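Side-chain contacts in hypothetical protein PA2218 (Pseudomonas aeruginosa, PDB 2HDW), which is uncharacterised but has an alpha/beta hydrolase fold and is probably a hydrolase of unknown substrate: residues 264-269 against 347-352; 271-274 against 279-282; 114-119 against 352-357; 103-108 against 282-287; 129-132 against 136-139. All blocks are in the same frame, centred on the assembly; numbering follows the deposited sequence.

Contact 1: residues 264-269 against 347-352; sequences HDYYMT and LYDRLD
Tyr348 puts the edge of its ring against the face of Tyr266, a T-shaped pair within a cluster of three tyrosines. The protein has the alpha/beta hydrolase fold. Here the end of helix 258-267 meets the short helix 346-349, which follows the last strand of the sheet. The ring centroids of Tyr266 and Tyr348 are 5.0 Å apart, with their planes at 75°. The atom that does the touching is Tyr348 CD2. It lies over one face of Tyr266, nearer the rim than the centre, and is 3.5 Å from Tyr266 CD2. Tyr266 has CG anti to the backbone N (chi1 176°), which carries its ring out toward the 347-352 segment.

Tyr267 adds a smaller contact, its side chain running across that of Tyr348 at about a right angle. Tyr267 CZ approaches Tyr348 CE2 to 3.8 Å. The two hydroxyls, Tyr267 OH and Tyr348 OH, make a weak hydrogen bond of 3.5 Å. Tyr348 also meets the ring of His344 and touches Cys179, which lies just after strand 173-178, where this fold has its nucleophile elbow.

The carboxylate of Asp349 is held mainly by a salt bridge from OD1 to Arg271. Its other oxygen, OD2, sits at the edge of the Tyr266 ring and near its plane, 3.9 Å from Tyr266 CE1.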
# COMPACT_ATOMS: atom_id res chain seq x y z
N HIS A 264 -9.06 -13.24 -6.17
CA HIS A 264 -9.50 -14.34 -5.33
C HIS A 264 -8.39 -15.38 -5.19
O HIS A 264 -8.10 -15.85 -4.10
CB HIS A 264 -10.74 -15.02 -5.92
CG HIS A 264 -11.05 -16.34 -5.31
ND1 HIS A 264 -10.32 -17.48 -5.58
CD2 HIS A 264 -11.98 -16.70 -4.38
CE1 HIS A 264 -10.79 -18.48 -4.85
NE2 HIS A 264 -11.79 -18.04 -4.12
N ASP A 265 -7.77 -15.74 -6.31
CA ASP A 265 -6.71 -16.75 -6.29
C ASP A 265 -5.54 -16.34 -5.41
O ASP A 265 -4.79 -17.19 -4.95
CB ASP A 265 -6.24 -17.05 -7.70
CG ASP A 265 -7.29 -17.77 -8.52
OD1 ASP A 265 -8.26 -18.27 -7.92
OD2 ASP A 265 -7.14 -17.83 -9.75
N TYR A 266 -5.38 -15.05 -5.19
CA TYR A 266 -4.29 -14.58 -4.35
C TYR A 266 -4.74 -14.46 -2.90
O TYR A 266 -4.17 -15.07 -1.99
CB TYR A 266 -3.78 -13.22 -4.82
CG TYR A 266 -2.71 -12.65 -3.91
CD1 TYR A 266 -1.41 -13.16 -3.92
CD2 TYR A 266 -3.02 -11.66 -2.98
CE1 TYR A 266 -0.44 -12.69 -3.03
CE2 TYR A 266 -2.07 -11.19 -2.08
CZ TYR A 266 -0.78 -11.71 -2.11
OH TYR A 266 0.15 -11.25 -1.22
N TYR A 267 -5.79 -13.66 -2.69
CA TYR A 267 -6.32 -13.38 -1.36
C TYR A 267 -7.11 -14.49 -0.68
O TYR A 267 -7.22 -14.51 0.55
CB TYR A 267 -7.19 -12.12 -1.40
CG TYR A 267 -6.44 -10.82 -1.58
CD1 TYR A 267 -5.59 -10.34 -0.59
CD2 TYR A 267 -6.59 -10.06 -2.74
CE1 TYR A 267 -4.90 -9.13 -0.74
CE2 TYR A 267 -5.91 -8.85 -2.91
CZ TYR A 267 -5.07 -8.39 -1.91
OH TYR A 267 -4.39 -7.20 -2.07
N MET A 268 -7.66 -15.42 -1.45
CA MET A 268 -8.47 -16.47 -0.83
C MET A 268 -8.01 -17.91 -1.04
O MET A 268 -8.82 -18.84 -1.07
CB MET A 268 -9.93 -16.30 -1.26
CG MET A 268 -10.58 -15.04 -0.66
SD MET A 268 -10.75 -15.12 1.14
CE MET A 268 -12.46 -15.77 1.25
N THR A 269 -6.70 -18.09 -1.21
CA THR A 269 -6.12 -19.41 -1.35
C THR A 269 -4.83 -19.31 -0.55
O THR A 269 -4.44 -18.23 -0.12
CB THR A 269 -5.75 -19.77 -2.81
OG1 THR A 269 -4.57 -19.05 -3.20
CG2 THR A 269 -6.89 -19.45 -3.76
N LEU A 347 2.46 -8.83 -10.13
CA LEU A 347 3.43 -7.99 -9.43
C LEU A 347 3.24 -7.99 -7.92
O LEU A 347 3.82 -7.17 -7.21
CB LEU A 347 3.39 -6.55 -9.97
CG LEU A 347 4.31 -6.25 -11.17
CD1 LEU A 347 4.05 -7.23 -12.30
CD2 LEU A 347 4.10 -4.82 -11.65
N TYR A 348 2.43 -8.92 -7.43
CA TYR A 348 2.19 -9.06 -5.99
C TYR A 348 3.25 -9.99 -5.40
O TYR A 348 3.90 -9.67 -4.40
CB TYR A 348 0.81 -9.69 -5.73
CG TYR A 348 -0.35 -8.73 -5.59
CD1 TYR A 348 -0.29 -7.43 -6.09
CD2 TYR A 348 -1.54 -9.14 -4.97
CE1 TYR A 348 -1.39 -6.56 -5.98
CE2 TYR A 348 -2.63 -8.29 -4.86
CZ TYR A 348 -2.55 -7.00 -5.37
OH TYR A 348 -3.63 -6.15 -5.28
N ASP A 349 3.45 -11.14 -6.04
CA ASP A 349 4.39 -12.13 -5.53
C ASP A 349 5.23 -12.90 -6.55
O ASP A 349 6.00 -13.77 -6.16
CB ASP A 349 3.62 -13.14 -4.68
CG ASP A 349 2.57 -13.90 -5.48
OD1 ASP A 349 2.27 -13.48 -6.62
OD2 ASP A 349 2.04 -14.92 -4.99
N ARG A 350 5.09 -12.61 -7.84
CA ARG A 350 5.87 -13.33 -8.84
C ARG A 350 7.28 -12.75 -8.99
O ARG A 350 7.46 -11.68 -9.57
CB ARG A 350 5.17 -13.32 -10.20
CG ARG A 350 3.80 -14.00 -10.23
CD ARG A 350 3.85 -15.45 -9.77
NE ARG A 350 2.64 -16.17 -10.13
CZ ARG A 350 2.15 -17.21 -9.46
NH1 ARG A 350 2.77 -17.64 -8.37
NH2 ARG A 350 1.03 -17.80 -9.87
N LEU A 351 8.26 -13.48 -8.48
CA LEU A 351 9.66 -13.04 -8.53
C LEU A 351 10.19 -12.84 -9.94
O LEU A 351 11.07 -12.01 -10.17
CB LEU A 351 10.54 -14.04 -7.78
CG LEU A 351 10.86 -13.69 -6.33
CD1 LEU A 351 11.79 -12.49 -6.31
CD2 LEU A 351 9.59 -13.41 -5.53
N ASP A 352 9.65 -13.60 -10.89
CA ASP A 352 10.08 -13.50 -12.28
C ASP A 352 9.31 -12.40 -13.02
O ASP A 352 9.55 -12.16 -14.20
CB ASP A 352 9.87 -14.85 -12.98
CG ASP A 352 8.47 -15.40 -12.77
OD1 ASP A 352 8.04 -15.52 -11.59
OD2 ASP A 352 7.80 -15.71 -13.78

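Contact 2: residues 271-274 against 279-282; sequences RGYH and NSGN
Ser280, at the centre of an inverse gamma turn, turns its side chain mainly against the backbone of His274. Ser280 CB comes within 3.1 Å of His274 O, a short approach for a carbon. Ser280 OG accepts a weak hydrogen bond of 3.3 Å from His274 N. That bond is long but nearly straight, at 170°. The serine torsion explains it: OG lies anti to the carbonyl carbon (chi1 -75°), beside the serine's own N and within range of the facing loop segment.

The stronger bond of Ser280 OG goes to Tyr267 O, at the end of helix 258-267, and Gln111 gives it a weak third partner. One firm and two weak bonds hold the hydroxyl, which probably limits its rotation.

Tyr273 adds an apolar side to the contact. Its ring passes obliquely by the serine, with Tyr273 CD1 3.7 Å from Ser280 CB. Next along the chain, the His274 imidazole leads away from Ser280. Its NE2 is bonded to Asp57 and its ND1 to Arg276 N.

The turn is closed by a weak bond of 3.2 Å from Gly281 N to Asn279 O. Gly281 follows with a positive phi of 84°. At its backbone angles a CB would jam against the carbonyl O of Ser280, so the position calls for glycine.

Both segments belong to the long excursion between strands 197-201 and 309-314. This is the place after the sixth strand where alpha/beta hydrolases commonly carry an inserted cap.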
# COMPACT_ATOMS: atom_id res chain seq x y z
N ARG A 271 -2.02 -19.15 -1.47
CA ARG A 271 -1.06 -18.29 -2.16
C ARG A 271 -0.79 -16.98 -1.42
O ARG A 271 0.37 -16.62 -1.17
CB ARG A 271 -1.53 -17.99 -3.59
CG ARG A 271 -0.57 -17.11 -4.37
CD ARG A 271 -1.10 -16.78 -5.76
NE ARG A 271 -0.26 -15.81 -6.45
CZ ARG A 271 -0.46 -15.38 -7.68
NH1 ARG A 271 -1.49 -15.82 -8.39
NH2 ARG A 271 0.36 -14.48 -8.22
N GLY A 272 -1.84 -16.26 -1.05
CA GLY A 272 -1.64 -15.00 -0.36
C GLY A 272 -2.64 -14.69 0.74
O GLY A 272 -2.71 -13.57 1.23
N TYR A 273 -3.40 -15.70 1.14
CA TYR A 273 -4.40 -15.50 2.18
C TYR A 273 -3.82 -15.18 3.55
O TYR A 273 -2.84 -15.77 3.99
CB TYR A 273 -5.28 -16.75 2.31
CG TYR A 273 -6.24 -16.71 3.47
CD1 TYR A 273 -7.48 -16.06 3.36
CD2 TYR A 273 -5.91 -17.28 4.70
CE1 TYR A 273 -8.35 -15.98 4.44
CE2 TYR A 273 -6.77 -17.20 5.79
CZ TYR A 273 -8.00 -16.55 5.66
OH TYR A 273 -8.86 -16.47 6.73
N HIS A 274 -4.43 -14.22 4.23
CA HIS A 274 -4.06 -13.89 5.60
C HIS A 274 -5.33 -13.42 6.28
O HIS A 274 -5.98 -12.49 5.83
CB HIS A 274 -2.98 -12.81 5.69
CG HIS A 274 -2.40 -12.70 7.07
ND1 HIS A 274 -3.11 -12.15 8.12
CD2 HIS A 274 -1.25 -13.17 7.59
CE1 HIS A 274 -2.41 -12.29 9.23
NE2 HIS A 274 -1.28 -12.90 8.94
N ASN A 279 -9.02 -7.68 2.31
CA ASN A 279 -9.24 -8.38 1.06
C ASN A 279 -9.37 -9.89 1.19
O ASN A 279 -9.91 -10.54 0.30
CB ASN A 279 -8.13 -8.02 0.06
CG ASN A 279 -8.10 -6.53 -0.25
OD1 ASN A 279 -9.12 -5.84 -0.11
ND2 ASN A 279 -6.94 -6.02 -0.67
N SER A 280 -8.90 -10.45 2.30
CA SER A 280 -9.00 -11.89 2.50
C SER A 280 -10.28 -12.29 3.23
O SER A 280 -10.24 -12.77 4.36
CB SER A 280 -7.79 -12.42 3.27
OG SER A 280 -6.63 -12.48 2.45
N GLY A 281 -11.43 -12.08 2.59
CA GLY A 281 -12.69 -12.47 3.19
C GLY A 281 -13.35 -11.51 4.17
O GLY A 281 -14.39 -11.83 4.74
N ASN A 282 -12.74 -10.35 4.39
CA ASN A 282 -13.34 -9.38 5.30
C ASN A 282 -13.83 -8.18 4.50
O ASN A 282 -14.30 -8.35 3.37
CB ASN A 282 -12.33 -8.96 6.37
CG ASN A 282 -11.92 -10.13 7.24
OD1 ASN A 282 -10.82 -10.67 7.09
ND2 ASN A 282 -12.81 -10.56 8.13

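Contact 3: residues 114-119 against 352-357; sequences GLYAQT and DRIPFD
Thr119 sets its methyl squarely on the ring of Phe356, joining helix 112-122 to the start of the C-terminal helix 356-366. In the alpha/beta hydrolase fold these are probably the two helices that cover the same side of the sheet. Thr119 CG2 is 3.5 Å from the centroid of the Phe356 ring and only 5° off its normal, a clear CH-pi contact. The opposite face of that ring carries Ile354 CG2. The phenyl group is thus sandwiched between two methyls, one from each segment.

The edge of Phe356 turns toward the face of Tyr116 in a T-shaped pair, the planes at 65°. Phe356 CE1 is 3.7 Å from Tyr116 CD2. The phenylalanine reaches both residues with CG anti to its carbonyl carbon (chi1 -78°).

Ile354 and Tyr116 come at each other from opposite directions. Ile354 CG2 meets Tyr116 OH at 3.5 Å, and Ile354 CD1 lies 3.7 Å from Tyr116 CE1. This places the phenol oxygen beside two apolar branches. It is satisfied by Leu347 O, which precedes Tyr348, and by Ser201 OG at the end of strand 197-201.

Thr119 faces the phenylalanine with CG2 because its hydroxyl is turned back into its own helix. Thr119 OG1 donates to Leu115 O at 2.7 Å, and Thr119 N reaches the same oxygen from the other face of the carbonyl plane.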
# COMPACT_ATOMS: atom_id res chain seq x y z
N GLY A 114 5.25 -7.25 2.68
CA GLY A 114 6.26 -7.97 3.44
C GLY A 114 7.25 -8.66 2.53
O GLY A 114 8.46 -8.64 2.77
N LEU A 115 6.74 -9.30 1.48
CA LEU A 115 7.60 -9.99 0.52
C LEU A 115 8.56 -8.99 -0.12
O LEU A 115 9.74 -9.27 -0.29
CB LEU A 115 6.75 -10.65 -0.57
CG LEU A 115 7.53 -11.27 -1.74
CD1 LEU A 115 8.38 -12.42 -1.23
CD2 LEU A 115 6.54 -11.77 -2.78
N TYR A 116 8.04 -7.81 -0.47
CA TYR A 116 8.88 -6.77 -1.06
C TYR A 116 9.94 -6.30 -0.07
O TYR A 116 11.12 -6.19 -0.42
CB TYR A 116 8.03 -5.56 -1.47
CG TYR A 116 7.45 -5.62 -2.87
CD1 TYR A 116 6.45 -6.52 -3.21
CD2 TYR A 116 7.89 -4.72 -3.84
CE1 TYR A 116 5.89 -6.53 -4.50
CE2 TYR A 116 7.34 -4.72 -5.12
CZ TYR A 116 6.34 -5.62 -5.44
OH TYR A 116 5.80 -5.57 -6.70
N ALA A 117 9.52 -6.02 1.16
CA ALA A 117 10.44 -5.54 2.20
C ALA A 117 11.58 -6.52 2.49
O ALA A 117 12.74 -6.11 2.59
CB ALA A 117 9.67 -5.25 3.49
N GLN A 118 11.26 -7.80 2.62
CA GLN A 118 12.30 -8.78 2.90
C GLN A 118 13.26 -8.91 1.72
O GLN A 118 14.47 -8.99 1.90
CB GLN A 118 11.71 -10.15 3.22
CG GLN A 118 12.78 -11.15 3.65
CD GLN A 118 12.22 -12.47 4.12
OE1 GLN A 118 11.73 -13.27 3.33
NE2 GLN A 118 12.31 -12.71 5.41
N THR A 119 12.70 -8.92 0.51
CA THR A 119 13.49 -9.06 -0.70
C THR A 119 14.44 -7.87 -0.87
O THR A 119 15.60 -8.05 -1.22
CB THR A 119 12.58 -9.15 -1.95
OG1 THR A 119 11.69 -10.25 -1.80
CG2 THR A 119 13.42 -9.35 -3.21
N ASP A 352 9.65 -13.60 -10.89
CA ASP A 352 10.08 -13.50 -12.28
C ASP A 352 9.31 -12.40 -13.02
O ASP A 352 9.55 -12.16 -14.20
CB ASP A 352 9.87 -14.85 -12.98
CG ASP A 352 8.47 -15.40 -12.77
OD1 ASP A 352 8.04 -15.52 -11.59
OD2 ASP A 352 7.80 -15.71 -13.78
N ARG A 353 8.39 -11.75 -12.32
CA ARG A 353 7.59 -10.68 -12.92
C ARG A 353 7.90 -9.34 -12.24
O ARG A 353 7.83 -8.28 -12.87
CB ARG A 353 6.10 -11.00 -12.82
CG ARG A 353 5.69 -12.31 -13.50
CD ARG A 353 5.99 -12.27 -14.98
NE ARG A 353 5.77 -13.56 -15.64
CZ ARG A 353 4.58 -14.10 -15.88
NH1 ARG A 353 3.47 -13.46 -15.52
NH2 ARG A 353 4.49 -15.27 -16.49
N ILE A 354 8.22 -9.39 -10.95
CA ILE A 354 8.55 -8.18 -10.20
C ILE A 354 10.01 -7.84 -10.49
O ILE A 354 10.91 -8.63 -10.20
CB ILE A 354 8.39 -8.38 -8.68
CG1 ILE A 354 6.96 -8.81 -8.35
CG2 ILE A 354 8.72 -7.08 -7.95
CD1 ILE A 354 6.74 -9.17 -6.88
N PRO A 355 10.28 -6.65 -11.07
CA PRO A 355 11.65 -6.24 -11.39
C PRO A 355 12.46 -5.73 -10.20
O PRO A 355 12.76 -4.54 -10.10
CB PRO A 355 11.44 -5.16 -12.46
CG PRO A 355 10.19 -4.50 -12.00
CD PRO A 355 9.30 -5.67 -11.58
N PHE A 356 12.82 -6.63 -9.29
CA PHE A 356 13.58 -6.24 -8.11
C PHE A 356 14.96 -5.70 -8.44
O PHE A 356 15.44 -4.80 -7.76
CB PHE A 356 13.69 -7.41 -7.13
CG PHE A 356 12.44 -7.65 -6.32
CD1 PHE A 356 11.96 -6.67 -5.46
CD2 PHE A 356 11.76 -8.86 -6.41
CE1 PHE A 356 10.82 -6.89 -4.70
CE2 PHE A 356 10.62 -9.09 -5.65
CZ PHE A 356 10.14 -8.11 -4.79
N ASP A 357 15.61 -6.23 -9.48
CA ASP A 357 16.93 -5.73 -9.85
C ASP A 357 16.79 -4.23 -10.13
O ASP A 357 17.55 -3.42 -9.60
CB ASP A 357 17.45 -6.42 -11.12
CG ASP A 357 17.93 -7.85 -10.88
OD1 ASP A 357 17.71 -8.39 -9.77
OD2 ASP A 357 18.53 -8.43 -11.81

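Contact 4: residues 103-108 against 282-287; sequences GPFGAV and NAWTMT
Phe105 and Trp284 meet ring to ring, obliquely, with their planes 32° apart. The centroids of Phe105 and the six-membered ring of Trp284 are 4.7 Å apart. Trp284 CZ2 lies over the rim of the Phe105 face, and Phe105 CE2 comes within 3.4 Å of Trp284 NE1. Phe105 gets there with CG anti to the backbone N (chi1 -179°). Phe292 meets its ring as well, and Tyr249 meets that of Trp284.

Backbone packing is the second kind. Gly106 CA approaches Trp284 CZ2 to 3.4 Å. Gly106 occupies the positive-phi position of a type II turn from Pro104 to Ala107, which follows a cis peptide bond before Pro104.

The polar link is a water. It accepts from Trp284 NE1 at 2.9 Å and donates to Phe105 O at 3.0 Å. That carbonyl also receives Asn279 ND2.

The loop after strand 96-102 is where alpha/beta hydrolases usually form part of the oxyanion hole. Trp284, from the excursion after strand 197-201, thus covers this loop with an apolar surface, and a water satisfies its one side-chain N-H.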
# COMPACT_ATOMS: atom_id res chain seq x y z
N GLY A 103 1.04 -1.30 1.03
CA GLY A 103 0.16 -1.82 -0.01
C GLY A 103 0.18 -3.34 -0.06
O GLY A 103 1.07 -3.95 0.53
N PRO A 104 -0.80 -3.97 -0.72
CA PRO A 104 -1.93 -3.36 -1.43
C PRO A 104 -2.94 -2.73 -0.48
O PRO A 104 -2.87 -2.92 0.73
CB PRO A 104 -2.55 -4.53 -2.19
CG PRO A 104 -1.38 -5.43 -2.44
CD PRO A 104 -0.65 -5.39 -1.11
N PHE A 105 -3.88 -1.97 -1.04
CA PHE A 105 -4.93 -1.33 -0.25
C PHE A 105 -5.89 -2.44 0.20
O PHE A 105 -6.55 -3.07 -0.62
CB PHE A 105 -5.69 -0.32 -1.12
CG PHE A 105 -6.77 0.41 -0.40
CD1 PHE A 105 -6.47 1.45 0.48
CD2 PHE A 105 -8.11 0.08 -0.61
CE1 PHE A 105 -7.48 2.14 1.14
CE2 PHE A 105 -9.13 0.76 0.05
CZ PHE A 105 -8.82 1.80 0.93
N GLY A 106 -5.97 -2.68 1.50
CA GLY A 106 -6.84 -3.73 2.00
C GLY A 106 -6.05 -5.00 2.28
O GLY A 106 -6.62 -6.06 2.54
N ALA A 107 -4.73 -4.89 2.20
CA ALA A 107 -3.84 -6.01 2.45
C ALA A 107 -3.03 -5.70 3.71
O ALA A 107 -2.98 -4.55 4.14
CB ALA A 107 -2.90 -6.22 1.27
N VAL A 108 -2.42 -6.72 4.29
CA VAL A 108 -1.60 -6.52 5.48
C VAL A 108 -0.13 -6.81 5.18
O VAL A 108 0.20 -7.40 4.15
CB VAL A 108 -2.06 -7.42 6.65
CG1 VAL A 108 -3.43 -6.98 7.12
CG2 VAL A 108 -2.10 -8.89 6.20
N ASN A 282 -12.74 -10.35 4.39
CA ASN A 282 -13.34 -9.38 5.30
C ASN A 282 -13.83 -8.18 4.50
O ASN A 282 -14.30 -8.35 3.37
CB ASN A 282 -12.33 -8.96 6.37
CG ASN A 282 -11.92 -10.13 7.24
OD1 ASN A 282 -10.82 -10.67 7.09
ND2 ASN A 282 -12.81 -10.56 8.13
N ALA A 283 -13.74 -6.97 5.06
CA ALA A 283 -14.22 -5.79 4.34
C ALA A 283 -14.08 -4.50 5.11
O ALA A 283 -13.89 -4.49 6.32
CB ALA A 283 -15.67 -5.97 3.97
N TRP A 284 -14.19 -3.40 4.38
CA TRP A 284 -14.13 -2.08 4.99
C TRP A 284 -15.54 -1.79 5.47
O TRP A 284 -16.49 -2.50 5.10
CB TRP A 284 -13.77 -1.00 3.96
CG TRP A 284 -12.45 -1.19 3.28
CD1 TRP A 284 -12.24 -1.59 1.99
CD2 TRP A 284 -11.15 -0.98 3.86
NE1 TRP A 284 -10.89 -1.63 1.73
CE2 TRP A 284 -10.20 -1.26 2.85
CE3 TRP A 284 -10.71 -0.57 5.12
CZ2 TRP A 284 -8.82 -1.15 3.07
CZ3 TRP A 284 -9.33 -0.46 5.34
CH2 TRP A 284 -8.41 -0.75 4.32
N THR A 285 -15.68 -0.76 6.29
CA THR A 285 -16.99 -0.36 6.78
C THR A 285 -17.74 0.10 5.54
O THR A 285 -17.11 0.53 4.57
CB THR A 285 -16.89 0.83 7.73
OG1 THR A 285 -16.23 1.91 7.06
CG2 THR A 285 -16.11 0.45 8.98
N MET A 286 -19.06 0.01 5.57
CA MET A 286 -19.87 0.43 4.43
C MET A 286 -19.68 1.91 4.10
O MET A 286 -19.74 2.29 2.94
CB MET A 286 -21.35 0.13 4.68
CG MET A 286 -21.73 -1.36 4.55
SD MET A 286 -23.52 -1.67 4.71
CE MET A 286 -24.05 -1.22 3.09
N THR A 287 -19.41 2.74 5.10
CA THR A 287 -19.25 4.17 4.81
C THR A 287 -17.82 4.65 4.51
O THR A 287 -17.59 5.85 4.35
CB THR A 287 -19.88 5.03 5.94
OG1 THR A 287 -19.35 4.64 7.22
CG2 THR A 287 -21.39 4.84 5.95
O HOH W 1 -9.57 -3.14 -0.41

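Contact 5: residues 129-132 against 136-139; sequences AFDP and GESG
Asp131 and Ser138 each set out toward the other's segment across the loop that follows strand 126-130, but each polar end bonds to backbone. Ser138 OG donates to Asp131 O in a short bond of 2.6 Å. The hydroxyl comes from above the carbonyl plane, 44° out of it. Ser138 OG also lies 3.3 Å from Asp131 CB, so the serine rests on the root of the aspartate as it bonds. With OG anti to its own carbonyl carbon (chi1 -67°), the hydroxyl is directed at Asp131 O. Ala82 N on the neighbouring strand 80-88 is a further partner of this hydroxyl.

The carboxylate of Asp131 bonds to the backbone of Glu137. Asp131 OD2 accepts from Glu137 N at 2.9 Å, in a nearly straight bond of 173°. The N-H arrives from above the carboxylate plane. Gly136, with positive phi, presents its bare CA to the same oxygen, Asp131 OD2, at 3.6 Å.

The two carboxylates do not touch: Asp131 OD2 and Glu137 OE1 are 4.6 Å apart. Lys109 makes a salt bridge to each of them and probably offsets the repulsion. Lys70 pairs with Glu137 as well.

At the far end, Ser138 CB packs 3.6 Å from Pro132 O. The bonds fold a tight loop back on the end of its own strand. This is the connection from the fourth strand of the alpha/beta hydrolase sheet to the next helix, 148-164.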
# COMPACT_ATOMS: atom_id res chain seq x y z
N ALA A 129 7.62 -2.91 6.47
CA ALA A 129 6.30 -3.17 5.88
C ALA A 129 5.35 -2.92 7.05
O ALA A 129 5.50 -3.52 8.12
CB ALA A 129 6.20 -4.62 5.39
N PHE A 130 4.37 -2.04 6.86
CA PHE A 130 3.45 -1.69 7.94
C PHE A 130 1.98 -1.94 7.65
O PHE A 130 1.56 -2.03 6.50
CB PHE A 130 3.63 -0.22 8.28
CG PHE A 130 3.20 0.71 7.18
CD1 PHE A 130 1.86 1.08 7.04
CD2 PHE A 130 4.13 1.20 6.26
CE1 PHE A 130 1.45 1.90 5.99
CE2 PHE A 130 3.73 2.03 5.21
CZ PHE A 130 2.39 2.38 5.08
N ASP A 131 1.20 -2.05 8.73
CA ASP A 131 -0.23 -2.22 8.61
C ASP A 131 -0.85 -0.83 8.73
O ASP A 131 -0.61 -0.11 9.70
CB ASP A 131 -0.78 -3.12 9.72
CG ASP A 131 -0.48 -4.59 9.49
OD1 ASP A 131 -0.35 -4.99 8.31
OD2 ASP A 131 -0.39 -5.35 10.48
N PRO A 132 -1.65 -0.43 7.72
CA PRO A 132 -2.30 0.88 7.73
C PRO A 132 -3.19 1.05 8.96
O PRO A 132 -3.62 0.07 9.58
CB PRO A 132 -3.12 0.86 6.44
CG PRO A 132 -2.29 -0.01 5.53
CD PRO A 132 -1.88 -1.13 6.45
N GLY A 136 -4.99 -4.71 10.16
CA GLY A 136 -3.95 -5.62 10.58
C GLY A 136 -3.75 -5.64 12.08
O GLY A 136 -4.71 -5.80 12.84
N GLU A 137 -2.50 -5.49 12.52
CA GLU A 137 -2.20 -5.47 13.95
C GLU A 137 -2.14 -4.05 14.49
O GLU A 137 -1.95 -3.84 15.69
CB GLU A 137 -0.88 -6.20 14.22
CG GLU A 137 -0.92 -7.67 13.86
CD GLU A 137 0.32 -8.40 14.29
OE1 GLU A 137 1.40 -8.13 13.73
OE2 GLU A 137 0.22 -9.26 15.20
N SER A 138 -2.30 -3.07 13.60
CA SER A 138 -2.28 -1.67 14.03
C SER A 138 -3.50 -1.33 14.87
O SER A 138 -4.50 -2.06 14.87
CB SER A 138 -2.25 -0.75 12.81
OG SER A 138 -1.03 -0.87 12.11
N GLY A 139 -3.41 -0.23 15.60
CA GLY A 139 -4.52 0.21 16.44
C GLY A 139 -5.53 0.99 15.63
O GLY A 139 -5.40 1.13 14.41

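How the contacts relate
From the N terminus, contact 4 opens first, after strand 96-102, and contact 3 opens on helix 112-122. Contact 5 closes a short loop after strand 126-130, nested inside both. Contact 1 opens at the end of helix 258-267. Contact 2 closes soon after, nested within contacts 1 and 3. Contact 4 then closes at 282-287, sharing Asn282 with contact 2 and crossing contacts 1 and 3. Contact 1 closes at 347-352. Contact 3 encloses it, closing at 352-357, and the two share Asp352. Contact 2 folds the excursion after strand 197-201, which contacts 1 and 4 tie to helix 346-349 and the loop after strand 96-102. Contact 3 joins helices 112-122 and 356-366.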